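Sensor protein kinase HptS (Staphylococcus aureus, PDB 6LKI) is probably the histidine kinase of a two-component system, sensing extracellular sugar phosphate with a partner protein and passing a phosphoryl group to its response regulator. Local coordinates at residues P57-Y62 with Y103-P108; M83-T88 with M99-M104; D35-H40 with F93-Y98; E8-L13 with V156-A161. All coordinates share one frame; numbering follows the deposited sequence.

Interaction 1 (P57-Y62 with Y103-P108)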
loop_
_atom_site.group_PDB
_atom_site.type_symbol
_atom_site.label_atom_id
_atom_site.label_comp_id
_atom_site.label_asym_id
_atom_site.label_seq_id
_atom_site.Cartn_x
_atom_site.Cartn_y
_atom_site.Cartn_z
ATOM N N PRO B 57 -12.783 26.019 7.135
ATOM C CA PRO B 57 -11.940 26.673 8.150
ATOM C C PRO B 57 -10.689 25.884 8.490
ATOM O O PRO B 57 -9.604 26.468 8.603
ATOM C CB PRO B 57 -12.882 26.794 9.358
ATOM C CG PRO B 57 -14.260 26.714 8.783
ATOM C CD PRO B 57 -14.154 25.785 7.614
ATOM N N ALA B 58 -10.809 24.567 8.637
ATOM C CA ALA B 58 -9.699 23.746 9.096
ATOM C C ALA B 58 -8.575 23.701 8.065
ATOM O O ALA B 58 -8.762 23.990 6.879
ATOM C CB ALA B 58 -10.177 22.326 9.399
ATOM N N THR B 59 -7.385 23.339 8.542
ATOM C CA THR B 59 -6.245 23.077 7.670
ATOM C C THR B 59 -6.358 21.646 7.162
ATOM O O THR B 59 -6.203 20.692 7.930
ATOM C CB THR B 59 -4.929 23.293 8.413
ATOM O OG1 THR B 59 -4.847 24.653 8.859
ATOM C CG2 THR B 59 -3.747 22.993 7.500
ATOM N N LEU B 60 -6.637 21.493 5.873
ATOM C CA LEU B 60 -6.884 20.190 5.277
ATOM C C LEU B 60 -5.841 19.892 4.213
ATOM O O LEU B 60 -5.388 20.795 3.502
ATOM C CB LEU B 60 -8.289 20.121 4.665
ATOM C CG LEU B 60 -9.445 20.434 5.616
ATOM C CD1 LEU B 60 -10.766 20.445 4.867
ATOM C CD2 LEU B 60 -9.477 19.430 6.757
ATOM N N TYR B 61 -5.459 18.622 4.117
ATOM C CA TYR B 61 -4.564 18.135 3.077
ATOM C C TYR B 61 -5.256 17.006 2.333
ATOM O O TYR B 61 -5.825 16.103 2.958
ATOM C CB TYR B 61 -3.234 17.655 3.667
ATOM C CG TYR B 61 -2.419 18.779 4.256
ATOM C CD1 TYR B 61 -1.707 19.643 3.437
ATOM C CD2 TYR B 61 -2.384 18.994 5.627
ATOM C CE1 TYR B 61 -0.972 20.684 3.968
ATOM C CE2 TYR B 61 -1.650 20.032 6.168
ATOM C CZ TYR B 61 -0.946 20.872 5.334
ATOM O OH TYR B 61 -0.213 21.908 5.863
ATOM N N TYR B 62 -5.223 17.063 1.007
ATOM C CA TYR B 62 -5.790 16.004 0.190
ATOM C C TYR B 62 -4.684 15.133 -0.391
ATOM O O TYR B 62 -3.578 15.601 -0.674
ATOM C CB TYR B 62 -6.661 16.569 -0.938
ATOM C CG TYR B 62 -5.963 17.540 -1.873
ATOM C CD1 TYR B 62 -5.164 17.084 -2.917
ATOM C CD2 TYR B 62 -6.127 18.910 -1.725
ATOM C CE1 TYR B 62 -4.532 17.971 -3.775
ATOM C CE2 TYR B 62 -5.504 19.802 -2.579
ATOM C CZ TYR B 62 -4.708 19.329 -3.601
ATOM O OH TYR B 62 -4.085 20.217 -4.448
ATOM N N TYR B 103 -7.233 14.826 4.967
ATOM C CA TYR B 103 -6.723 14.788 6.328
ATOM C C TYR B 103 -6.857 16.161 6.971
ATOM O O TYR B 103 -6.674 17.186 6.308
ATOM C CB TYR B 103 -5.253 14.352 6.357
ATOM C CG TYR B 103 -5.008 12.966 5.812
ATOM C CD1 TYR B 103 -4.823 12.755 4.452
ATOM C CD2 TYR B 103 -4.962 11.866 6.658
ATOM C CE1 TYR B 103 -4.601 11.487 3.949
ATOM C CE2 TYR B 103 -4.738 10.595 6.165
ATOM C CZ TYR B 103 -4.558 10.412 4.810
ATOM O OH TYR B 103 -4.337 9.147 4.315
ATOM N N MET B 104 -7.170 16.173 8.262
ATOM C CA MET B 104 -7.233 17.398 9.049
ATOM C C MET B 104 -5.994 17.472 9.930
ATOM O O MET B 104 -5.761 16.580 10.753
ATOM C CB MET B 104 -8.507 17.443 9.895
ATOM C CG MET B 104 -8.730 18.762 10.622
ATOM S SD MET B 104 -7.885 18.844 12.216
ATOM C CE MET B 104 -8.861 17.691 13.176
ATOM N N ALA B 105 -5.202 18.530 9.756
ATOM C CA ALA B 105 -4.000 18.719 10.560
ATOM C C ALA B 105 -4.253 19.607 11.773
ATOM O O ALA B 105 -3.673 19.377 12.839
ATOM C CB ALA B 105 -2.880 19.314 9.702
ATOM N N ASN B 106 -5.109 20.615 11.625
ATOM C CA ASN B 106 -5.488 21.508 12.714
ATOM C C ASN B 106 -6.702 22.307 12.259
ATOM O O ASN B 106 -7.086 22.277 11.086
ATOM C CB ASN B 106 -4.339 22.440 13.117
ATOM C CG ASN B 106 -3.885 23.337 11.980
ATOM O OD1 ASN B 106 -4.573 24.290 11.610
ATOM N ND2 ASN B 106 -2.718 23.038 11.420
ATOM N N THR B 107 -7.310 23.013 13.206
ATOM C CA THR B 107 -8.371 23.964 12.919
ATOM C C THR B 107 -8.050 25.284 13.601
ATOM O O THR B 107 -7.378 25.303 14.637
ATOM C CB THR B 107 -9.747 23.464 13.396
ATOM O OG1 THR B 107 -9.865 23.641 14.812
ATOM C CG2 THR B 107 -9.947 21.993 13.055
ATOM N N PRO B 108 -8.497 26.406 13.030
ATOM C CA PRO B 108 -8.252 27.701 13.686
ATOM C C PRO B 108 -8.834 27.783 15.082
ATOM O O PRO B 108 -8.285 28.493 15.933
ATOM C CB PRO B 108 -8.918 28.706 12.736
ATOM C CG PRO B 108 -8.953 28.017 11.417
ATOM C CD PRO B 108 -9.153 26.564 11.721
#
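The Tyr61 ring turns an edge to the neighbouring strand: Ala105 CB lies in its plane, 3.8 Å from CE2. Tyr103 likewise presents an edge, with Tyr61 O near the plane of its ring and 3.8 Å from its CD1. A third flat group, the Asn106 amide, is met from above, because Thr59 OG1 donates to Asn106 OD1 over 2.8 Å from 38° outside the carbonyl plane rather than along a lone pair. A chi1 of 61° sets Asn106 CG between the backbone N and the carbonyl carbon and brings the amide to Thr59. On the face that carries Leu60 and Met104, Leu60 CD2 packs 3.8 Å from Met104 CB, while Ala58 CB rests 4.0 Å from Met104 CG; Ile53 of helix 39-55 and Thr16 of helix 2-31 also reach Leu60. Two reciprocal backbone bonds fix the register of Tyr61 and Tyr103, Tyr61 N to Tyr103 O at 2.9 Å and Tyr103 N to Tyr61 O at 2.8 Å. Past the pairing, Thr107, at the N-cap position of helix 108-116, caps Leu110 N through OG1. The short segments run 146° apart, and their strands, 59-66 and 97-106, form the central antiparallel pair of a four-stranded sheet in 2-1-4-3 order, consistent with the PAS-like fold of extracellular sensor domains.

Interaction 2 (M83-T88 with M99-M104)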
loop_
_atom_site.group_PDB
_atom_site.type_symbol
_atom_site.label_atom_id
_atom_site.label_comp_id
_atom_site.label_asym_id
_atom_site.label_seq_id
_atom_site.Cartn_x
_atom_site.Cartn_y
_atom_site.Cartn_z
ATOM N N MET B 83 -2.110 13.180 11.460
ATOM C CA MET B 83 -3.308 13.932 11.125
ATOM C C MET B 83 -4.542 13.062 11.326
ATOM O O MET B 83 -4.455 11.850 11.543
ATOM C CB MET B 83 -3.253 14.440 9.680
ATOM C CG MET B 83 -2.043 15.294 9.355
ATOM S SD MET B 83 -2.008 15.750 7.614
ATOM C CE MET B 83 -0.434 16.597 7.516
ATOM N N TYR B 84 -5.702 13.703 11.244
ATOM C CA TYR B 84 -6.985 13.030 11.385
ATOM C C TYR B 84 -7.530 12.710 9.999
ATOM O O TYR B 84 -7.812 13.623 9.215
ATOM C CB TYR B 84 -7.971 13.900 12.163
ATOM C CG TYR B 84 -9.375 13.342 12.225
ATOM C CD1 TYR B 84 -9.628 12.110 12.814
ATOM C CD2 TYR B 84 -10.449 14.050 11.701
ATOM C CE1 TYR B 84 -10.911 11.596 12.875
ATOM C CE2 TYR B 84 -11.735 13.545 11.758
ATOM C CZ TYR B 84 -11.959 12.318 12.347
ATOM O OH TYR B 84 -13.236 11.809 12.407
ATOM N N LEU B 85 -7.670 11.421 9.697
ATOM C CA LEU B 85 -8.290 11.003 8.446
ATOM C C LEU B 85 -9.771 11.356 8.494
ATOM O O LEU B 85 -10.536 10.760 9.259
ATOM C CB LEU B 85 -8.086 9.509 8.215
ATOM C CG LEU B 85 -8.721 8.954 6.939
ATOM C CD1 LEU B 85 -8.248 9.738 5.723
ATOM C CD2 LEU B 85 -8.410 7.473 6.778
ATOM N N PHE B 86 -10.067 12.154 7.519
ATOM C CA PHE B 86 -11.358 12.792 7.750
ATOM C C PHE B 86 -12.390 12.467 6.676
ATOM O O PHE B 86 -13.554 12.223 7.003
ATOM C CB PHE B 86 -11.176 14.311 7.853
ATOM C CG PHE B 86 -12.466 15.071 8.020
ATOM C CD1 PHE B 86 -13.081 15.160 9.257
ATOM C CD2 PHE B 86 -13.055 15.711 6.942
ATOM C CE1 PHE B 86 -14.263 15.856 9.416
ATOM C CE2 PHE B 86 -14.238 16.413 7.097
ATOM C CZ PHE B 86 -14.842 16.484 8.337
ATOM N N SER B 87 -12.045 12.014 5.507
ATOM C CA SER B 87 -12.936 11.449 4.505
ATOM C C SER B 87 -12.137 10.611 3.517
ATOM O O SER B 87 -10.959 10.874 3.261
ATOM C CB SER B 87 -13.714 12.541 3.761
ATOM O OG SER B 87 -12.849 13.337 2.972
ATOM N N THR B 88 -12.801 9.594 2.971
ATOM C CA THR B 88 -12.233 8.722 1.953
ATOM C C THR B 88 -13.278 8.519 0.867
ATOM O O THR B 88 -14.441 8.237 1.172
ATOM C CB THR B 88 -11.811 7.368 2.543
ATOM O OG1 THR B 88 -10.930 7.579 3.653
ATOM C CG2 THR B 88 -11.106 6.520 1.496
ATOM N N MET B 99 -8.314 7.208 -5.522
ATOM C CA MET B 99 -8.745 7.311 -4.135
ATOM C C MET B 99 -8.430 8.708 -3.621
ATOM O O MET B 99 -7.297 9.181 -3.754
ATOM C CB MET B 99 -8.056 6.259 -3.263
ATOM C CG MET B 99 -8.395 4.817 -3.619
ATOM S SD MET B 99 -10.161 4.451 -3.515
ATOM C CE MET B 99 -10.494 4.864 -1.805
ATOM N N LEU B 100 -9.432 9.364 -3.042
ATOM C CA LEU B 100 -9.275 10.697 -2.474
ATOM C C LEU B 100 -9.403 10.605 -0.960
ATOM O O LEU B 100 -10.462 10.232 -0.444
ATOM C CB LEU B 100 -10.311 11.668 -3.041
ATOM C CG LEU B 100 -10.328 13.059 -2.402
ATOM C CD1 LEU B 100 -8.993 13.766 -2.612
ATOM C CD2 LEU B 100 -11.479 13.901 -2.944
ATOM N N LYS B 101 -8.341 10.946 -0.269
ATOM C CA LYS B 101 -8.365 11.057 1.148
ATOM C C LYS B 101 -8.101 12.474 1.587
ATOM O O LYS B 101 -7.254 13.087 1.075
ATOM C CB LYS B 101 -7.326 10.164 1.738
ATOM C CG LYS B 101 -7.437 8.758 1.289
ATOM C CD LYS B 101 -6.777 7.873 2.297
ATOM C CE LYS B 101 -6.069 6.739 1.635
ATOM N NZ LYS B 101 -6.993 5.750 1.031
ATOM N N ILE B 102 -8.842 12.942 2.576
ATOM C CA ILE B 102 -8.696 14.291 3.109
ATOM C C ILE B 102 -8.332 14.183 4.583
ATOM O O ILE B 102 -9.036 13.520 5.354
ATOM C CB ILE B 102 -9.975 15.124 2.914
ATOM C CG1 ILE B 102 -10.264 15.302 1.421
ATOM C CG2 ILE B 102 -9.842 16.476 3.598
ATOM C CD1 ILE B 102 -11.519 16.090 1.129
ATOM N N TYR B 103 -7.233 14.826 4.967
ATOM C CA TYR B 103 -6.723 14.788 6.328
ATOM C C TYR B 103 -6.857 16.161 6.971
ATOM O O TYR B 103 -6.674 17.186 6.308
ATOM C CB TYR B 103 -5.253 14.352 6.357
ATOM C CG TYR B 103 -5.008 12.966 5.812
ATOM C CD1 TYR B 103 -4.823 12.755 4.452
ATOM C CD2 TYR B 103 -4.962 11.866 6.658
ATOM C CE1 TYR B 103 -4.601 11.487 3.949
ATOM C CE2 TYR B 103 -4.738 10.595 6.165
ATOM C CZ TYR B 103 -4.558 10.412 4.810
ATOM O OH TYR B 103 -4.337 9.147 4.315
ATOM N N MET B 104 -7.170 16.173 8.262
ATOM C CA MET B 104 -7.233 17.398 9.049
ATOM C C MET B 104 -5.994 17.472 9.930
ATOM O O MET B 104 -5.761 16.580 10.753
ATOM C CB MET B 104 -8.507 17.443 9.895
ATOM C CG MET B 104 -8.730 18.762 10.622
ATOM S SD MET B 104 -7.885 18.844 12.216
ATOM C CE MET B 104 -8.861 17.691 13.176
HETATM O O HOH W 1 -12.277 12.269 0.597
#
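Leu85 reaches the Tyr103 ring because its CG stands anti to the backbone N (chi1 179°) and a chi2 of 55° then turns CD1 inward over one face, 4.0 Å from the ring centroid, as a CH-pi contact set toward the rim. Met83 differs, its CG lying beside the backbone N and anti to the carbonyl carbon, with the chain extended beyond; its SD comes 3.8 Å from Tyr103 CB and meets the ring obliquely, a Met-aromatic contact. On the face bearing Tyr84, the bent chain of Met104 carries CE to 4.0 Å from Tyr84 CB. Next along the hairpin of strands 84-92 and 97-106, after the Leu85-Tyr103 pair, comes a classic beta bulge: Phe86 and Ser87 both face Ile102. The evidence is the shared acceptor, since Phe86 N donates to Ile102 O at 2.8 Å and Ser87 N reaches the same oxygen only weakly, at 3.4 Å. A psi of -19° at Phe86 departs from extended geometry and shifts the register by one residue. Beyond the bulge Ser87 OG packs 3.4 Å from Ile102 CB, and a water lies between this hydroxyl and Leu100 O, donating to that carbonyl oxygen over 2.9 Å. Phe86 and Ile102 lie against Ile20 of helix 2-31, and the Tyr84 hydroxyl bonds His163. On the face of Leu85 and Tyr103, Lys101 NZ pairs with an acidic side chain of another protein chain.

Interaction 3 (D35-H40 with F93-Y98)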
loop_
_atom_site.group_PDB
_atom_site.type_symbol
_atom_site.label_atom_id
_atom_site.label_comp_id
_atom_site.label_asym_id
_atom_site.label_seq_id
_atom_site.Cartn_x
_atom_site.Cartn_y
_atom_site.Cartn_z
ATOM N N ASP B 35 -9.355 13.291 -17.631
ATOM C CA ASP B 35 -8.300 12.302 -17.820
ATOM C C ASP B 35 -7.057 12.798 -17.086
ATOM O O ASP B 35 -6.403 13.745 -17.531
ATOM C CB ASP B 35 -8.028 12.094 -19.311
ATOM C CG ASP B 35 -6.967 11.035 -19.584
ATOM O OD1 ASP B 35 -6.316 10.549 -18.635
ATOM O OD2 ASP B 35 -6.782 10.688 -20.770
ATOM N N LEU B 36 -6.725 12.146 -15.972
ATOM C CA LEU B 36 -5.622 12.596 -15.132
ATOM C C LEU B 36 -4.250 12.235 -15.691
ATOM O O LEU B 36 -3.242 12.498 -15.026
ATOM C CB LEU B 36 -5.779 12.038 -13.715
ATOM C CG LEU B 36 -7.024 12.538 -12.973
ATOM C CD1 LEU B 36 -6.932 12.247 -11.483
ATOM C CD2 LEU B 36 -7.242 14.029 -13.218
ATOM N N THR B 37 -4.180 11.639 -16.879
ATOM C CA THR B 37 -2.930 11.581 -17.624
ATOM C C THR B 37 -2.753 12.787 -18.535
ATOM O O THR B 37 -1.685 12.943 -19.138
ATOM C CB THR B 37 -2.852 10.295 -18.456
ATOM O OG1 THR B 37 -3.893 10.294 -19.440
ATOM C CG2 THR B 37 -2.998 9.071 -17.562
ATOM N N ASN B 38 -3.774 13.631 -18.644
ATOM C CA ASN B 38 -3.722 14.869 -19.407
ATOM C C ASN B 38 -3.474 16.024 -18.444
ATOM O O ASN B 38 -4.204 16.182 -17.459
ATOM C CB ASN B 38 -5.028 15.073 -20.179
ATOM C CG ASN B 38 -5.027 16.336 -21.012
ATOM O OD1 ASN B 38 -5.119 17.440 -20.481
ATOM N ND2 ASN B 38 -4.934 16.179 -22.327
ATOM N N HIS B 39 -2.448 16.829 -18.730
ATOM C CA HIS B 39 -2.035 17.849 -17.771
ATOM C C HIS B 39 -3.064 18.968 -17.643
ATOM O O HIS B 39 -3.128 19.623 -16.596
ATOM C CB HIS B 39 -0.663 18.409 -18.156
ATOM C CG HIS B 39 -0.691 19.353 -19.317
ATOM N ND1 HIS B 39 -0.943 20.701 -19.176
ATOM C CD2 HIS B 39 -0.485 19.145 -20.639
ATOM C CE1 HIS B 39 -0.898 21.281 -20.362
ATOM N NE2 HIS B 39 -0.621 20.359 -21.267
ATOM N N HIS B 40 -3.877 19.201 -18.678
ATOM C CA HIS B 40 -4.959 20.174 -18.549
ATOM C C HIS B 40 -5.995 19.710 -17.534
ATOM O O HIS B 40 -6.478 20.508 -16.722
ATOM C CB HIS B 40 -5.625 20.421 -19.903
ATOM C CG HIS B 40 -4.750 21.119 -20.894
ATOM N ND1 HIS B 40 -4.758 22.487 -21.061
ATOM C CD2 HIS B 40 -3.844 20.638 -21.778
ATOM C CE1 HIS B 40 -3.892 22.819 -22.001
ATOM N NE2 HIS B 40 -3.323 21.716 -22.452
ATOM N N PHE B 93 -12.526 8.530 -12.528
ATOM C CA PHE B 93 -12.133 9.525 -13.508
ATOM C C PHE B 93 -12.218 8.914 -14.905
ATOM O O PHE B 93 -12.584 7.750 -15.082
ATOM C CB PHE B 93 -10.731 10.058 -13.204
ATOM C CG PHE B 93 -10.706 11.119 -12.139
ATOM C CD1 PHE B 93 -10.795 10.776 -10.798
ATOM C CD2 PHE B 93 -10.600 12.457 -12.478
ATOM C CE1 PHE B 93 -10.773 11.750 -9.816
ATOM C CE2 PHE B 93 -10.579 13.437 -11.500
ATOM C CZ PHE B 93 -10.666 13.084 -10.168
ATOM N N LYS B 94 -11.873 9.718 -15.914
ATOM C CA LYS B 94 -12.007 9.266 -17.295
ATOM C C LYS B 94 -11.056 8.119 -17.616
ATOM O O LYS B 94 -11.398 7.240 -18.415
ATOM C CB LYS B 94 -11.766 10.436 -18.247
ATOM C CG LYS B 94 -12.097 10.152 -19.701
ATOM C CD LYS B 94 -11.767 11.358 -20.567
ATOM C CE LYS B 94 -12.121 11.115 -22.022
ATOM N NZ LYS B 94 -13.583 10.923 -22.216
ATOM N N ASN B 95 -9.875 8.101 -17.002
ATOM C CA ASN B 95 -8.841 7.133 -17.344
ATOM C C ASN B 95 -8.736 5.973 -16.365
ATOM O O ASN B 95 -8.368 4.868 -16.775
ATOM C CB ASN B 95 -7.478 7.827 -17.430
ATOM C CG ASN B 95 -7.091 8.503 -16.131
ATOM O OD1 ASN B 95 -7.884 9.237 -15.540
ATOM N ND2 ASN B 95 -5.868 8.252 -15.674
ATOM N N SER B 96 -9.038 6.191 -15.090
ATOM C CA SER B 96 -8.852 5.166 -14.069
ATOM C C SER B 96 -9.603 5.595 -12.814
ATOM O O SER B 96 -10.204 6.672 -12.760
ATOM C CB SER B 96 -7.365 4.939 -13.777
ATOM O OG SER B 96 -7.181 3.920 -12.811
ATOM N N THR B 97 -9.561 4.732 -11.802
ATOM C CA THR B 97 -10.151 5.018 -10.502
ATOM C C THR B 97 -9.084 5.584 -9.574
ATOM O O THR B 97 -7.965 5.064 -9.515
ATOM C CB THR B 97 -10.765 3.751 -9.901
ATOM O OG1 THR B 97 -12.037 3.498 -10.509
ATOM C CG2 THR B 97 -10.951 3.895 -8.396
ATOM N N TYR B 98 -9.429 6.652 -8.862
ATOM C CA TYR B 98 -8.524 7.301 -7.928
ATOM C C TYR B 98 -9.154 7.340 -6.543
ATOM O O TYR B 98 -10.373 7.477 -6.402
ATOM C CB TYR B 98 -8.180 8.726 -8.385
ATOM C CG TYR B 98 -7.322 8.782 -9.631
ATOM C CD1 TYR B 98 -7.858 8.496 -10.882
ATOM C CD2 TYR B 98 -5.979 9.127 -9.557
ATOM C CE1 TYR B 98 -7.077 8.546 -12.021
ATOM C CE2 TYR B 98 -5.190 9.178 -10.690
ATOM C CZ TYR B 98 -5.744 8.887 -11.919
ATOM O OH TYR B 98 -4.961 8.941 -13.048
#
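Leu36 packs against Phe93 and Tyr98 along its whole length. Its CB lies 3.3 Å from Tyr98 OH, and CG comes to 3.6 Å from Phe93 CD2. At the tip the branches differ: CD2 sits beside Phe93 CD2 and CE2, whereas CD1 sits over the centres of two rings, 3.8 Å from the Phe93 centroid and 3.5 Å from that of Tyr98. Seen from CD1, the two centroids lie in directions about a right angle apart, so the methyl fills the corner they form. The backbone is held too, as Leu36 N donates to Asn95 OD1 (3.2 Å) from well above the amide plane. The other end of that amide, Asn95 ND2, gives a bond 2.9 Å long and within its plane to Tyr98 OH, which also bonds Gln69. Asp35 OD1 accepts Thr37 N and Thr37 OG1 from the same face, the latter at 2.6 Å; the first bond makes an Asx turn within the type I turn Asp35-Asn38. The contact joins the turn before helix 39-55 to the tip of the hairpin between strands 84-92 and 97-106, with Phe93 stacked on Phe31 of helix 2-31 and Leu36 reaching Leu64 of strand 59-66 and Thr45 of helix 39-55.

Interaction 4 (E8-L13 with V156-A161)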
loop_
_atom_site.group_PDB
_atom_site.type_symbol
_atom_site.label_atom_id
_atom_site.label_comp_id
_atom_site.label_asym_id
_atom_site.label_seq_id
_atom_site.Cartn_x
_atom_site.Cartn_y
_atom_site.Cartn_z
ATOM N N GLU B 8 -18.862 24.189 19.346
ATOM C CA GLU B 8 -18.511 24.942 18.143
ATOM C C GLU B 8 -17.619 24.125 17.216
ATOM O O GLU B 8 -17.798 24.151 15.992
ATOM C CB GLU B 8 -17.828 26.258 18.519
ATOM C CG GLU B 8 -18.653 27.149 19.434
ATOM C CD GLU B 8 -18.011 28.503 19.672
ATOM O OE1 GLU B 8 -18.697 29.537 19.516
ATOM O OE2 GLU B 8 -16.808 28.531 20.004
ATOM N N SER B 9 -16.651 23.399 17.778
ATOM C CA SER B 9 -15.770 22.582 16.951
ATOM C C SER B 9 -16.523 21.409 16.336
ATOM O O SER B 9 -16.323 21.088 15.159
ATOM C CB SER B 9 -14.579 22.092 17.774
ATOM O OG SER B 9 -13.601 23.108 17.915
ATOM N N GLN B 10 -17.396 20.759 17.113
ATOM C CA GLN B 10 -18.235 19.704 16.553
ATOM C C GLN B 10 -19.066 20.231 15.396
ATOM O O GLN B 10 -19.123 19.610 14.329
ATOM C CB GLN B 10 -19.142 19.108 17.633
ATOM C CG GLN B 10 -19.982 17.900 17.177
ATOM C CD GLN B 10 -21.279 18.272 16.463
ATOM O OE1 GLN B 10 -21.724 19.419 16.505
ATOM N NE2 GLN B 10 -21.882 17.294 15.793
ATOM N N SER B 11 -19.712 21.382 15.588
ATOM C CA SER B 11 -20.557 21.940 14.540
ATOM C C SER B 11 -19.732 22.372 13.334
ATOM O O SER B 11 -20.166 22.208 12.188
ATOM C CB SER B 11 -21.362 23.114 15.093
ATOM O OG SER B 11 -22.162 23.699 14.083
ATOM N N SER B 12 -18.540 22.926 13.571
ATOM C CA SER B 12 -17.670 23.307 12.462
ATOM C C SER B 12 -17.175 22.080 11.704
ATOM O O SER B 12 -17.176 22.066 10.468
ATOM C CB SER B 12 -16.495 24.134 12.981
ATOM O OG SER B 12 -15.769 24.719 11.912
ATOM N N LEU B 13 -16.746 21.042 12.427
ATOM C CA LEU B 13 -16.352 19.801 11.768
ATOM C C LEU B 13 -17.544 19.124 11.105
ATOM O O LEU B 13 -17.393 18.497 10.050
ATOM C CB LEU B 13 -15.692 18.856 12.774
ATOM C CG LEU B 13 -14.357 19.317 13.363
ATOM C CD1 LEU B 13 -13.934 18.414 14.512
ATOM C CD2 LEU B 13 -13.281 19.367 12.290
ATOM N N VAL B 156 -18.130 15.274 22.834
ATOM C CA VAL B 156 -19.326 15.153 22.011
ATOM C C VAL B 156 -19.050 14.123 20.925
ATOM O O VAL B 156 -17.902 13.779 20.639
ATOM C CB VAL B 156 -19.760 16.489 21.366
ATOM C CG1 VAL B 156 -20.233 17.477 22.423
ATOM C CG2 VAL B 156 -18.635 17.065 20.521
ATOM N N LYS B 157 -20.124 13.637 20.312
ATOM C CA LYS B 157 -20.022 12.646 19.249
ATOM C C LYS B 157 -19.958 13.350 17.900
ATOM O O LYS B 157 -20.805 14.194 17.591
ATOM C CB LYS B 157 -21.210 11.684 19.294
ATOM C CG LYS B 157 -21.035 10.423 18.462
ATOM C CD LYS B 157 -22.073 10.355 17.351
ATOM C CE LYS B 157 -21.779 9.226 16.376
ATOM N NZ LYS B 157 -22.174 9.586 14.985
ATOM N N LEU B 158 -18.949 13.008 17.104
ATOM C CA LEU B 158 -18.824 13.594 15.777
ATOM C C LEU B 158 -19.871 13.005 14.838
ATOM O O LEU B 158 -20.265 11.841 14.953
ATOM C CB LEU B 158 -17.416 13.375 15.225
ATOM C CG LEU B 158 -16.318 14.177 15.932
ATOM C CD1 LEU B 158 -14.984 14.043 15.211
ATOM C CD2 LEU B 158 -16.714 15.642 16.067
ATOM N N ASN B 159 -20.317 13.830 13.889
ATOM C CA ASN B 159 -21.518 13.504 13.127
ATOM C C ASN B 159 -21.264 12.454 12.053
ATOM O O ASN B 159 -22.156 11.652 11.755
ATOM C CB ASN B 159 -22.085 14.776 12.496
ATOM C CG ASN B 159 -23.368 14.525 11.731
ATOM O OD1 ASN B 159 -23.355 14.353 10.511
ATOM N ND2 ASN B 159 -24.487 14.509 12.445
ATOM N N HIS B 160 -20.070 12.436 11.466
ATOM C CA HIS B 160 -19.827 11.649 10.264
ATOM C C HIS B 160 -19.366 10.226 10.543
ATOM O O HIS B 160 -19.435 9.382 9.641
ATOM C CB HIS B 160 -18.784 12.346 9.389
ATOM C CG HIS B 160 -17.411 12.344 9.981
ATOM N ND1 HIS B 160 -17.057 13.153 11.039
ATOM C CD2 HIS B 160 -16.306 11.627 9.668
ATOM C CE1 HIS B 160 -15.792 12.935 11.353
ATOM N NE2 HIS B 160 -15.313 12.016 10.535
ATOM N N ALA B 161 -18.889 9.936 11.750
ATOM C CA ALA B 161 -18.422 8.596 12.076
ATOM C C ALA B 161 -18.535 8.391 13.579
ATOM O O ALA B 161 -18.854 9.314 14.331
ATOM C CB ALA B 161 -16.987 8.370 11.590
HETATM O O HOH W 2 -19.089 16.817 13.702
HETATM O O HOH W 3 -18.291 15.697 11.392
#
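Gln10 and Leu13 of helix 2-31 meet Val156 and Leu158 in the apolar part of this contact. The aliphatic stem of Gln10 does most of it: CB lies 3.6 Å from Val156 CG2, and CG stands 4.1 Å from Leu158 CD2. With chi1 at -175° the stem leaves the helix pointing away from its own N, and the bend at chi2 (-84°) then points NE2 toward the chain at Lys157-Asn159. Leu13 CD1 approaches the same Leu158 methyl, CD2, at 4.2 Å, so that one branch of Leu158 serves both helix residues.

No direct hydrogen bond crosses between the segments. Gln10 NE2 comes to 3.7 Å from Lys157 O, a van der Waals approach. Water supplies the polar link instead: one molecule donates to Gln10 O at 2.9 Å and accepts from Asn159 N at 3.2 Å, and a second lies 2.8 Å from His160 ND1 and donates weakly to Leu13 O.

Within the strand-end segment, Lys157 NZ donates to Leu158 O over 3.0 Å, in the carbonyl plane, and more weakly to Ala161 O, which ties the turn to its own lysine.

The segment 156-161 leaves strand 152-157 toward strand 163-169, where His163 and Leu165 back Leu158. Helix 2-31 passes beside this turn, with Val6 reaching Val156, while Ser9 of the same helix touches Arg109 and Leu110 of helix 108-116; His160 meets Phe86 of strand 84-92 with ring planes at about 55°.

How the interactions relate
From the N terminus, helix 2-31 supplies the first half of interaction 4, whose partner at 156-161 closes the longest loop and encloses the other three. Interaction 3 opens next, at 35-40, and closes at 93-98; interactions 1 and 2 open within it, at 57-62 and 83-88, and close after it, so both cross it. Interaction 2 opens within interaction 1, and the two end on the same part of strand 97-106, sharing Tyr103 and Met104. Interactions 1 and 2 join three neighbouring strands of one sheet; interaction 3 holds its far tip to the turn before helix 39-55, and interaction 4 links the second sheet to the long helix. Interactions 3 and 4 lie about 18 Å apart at their nearest atoms.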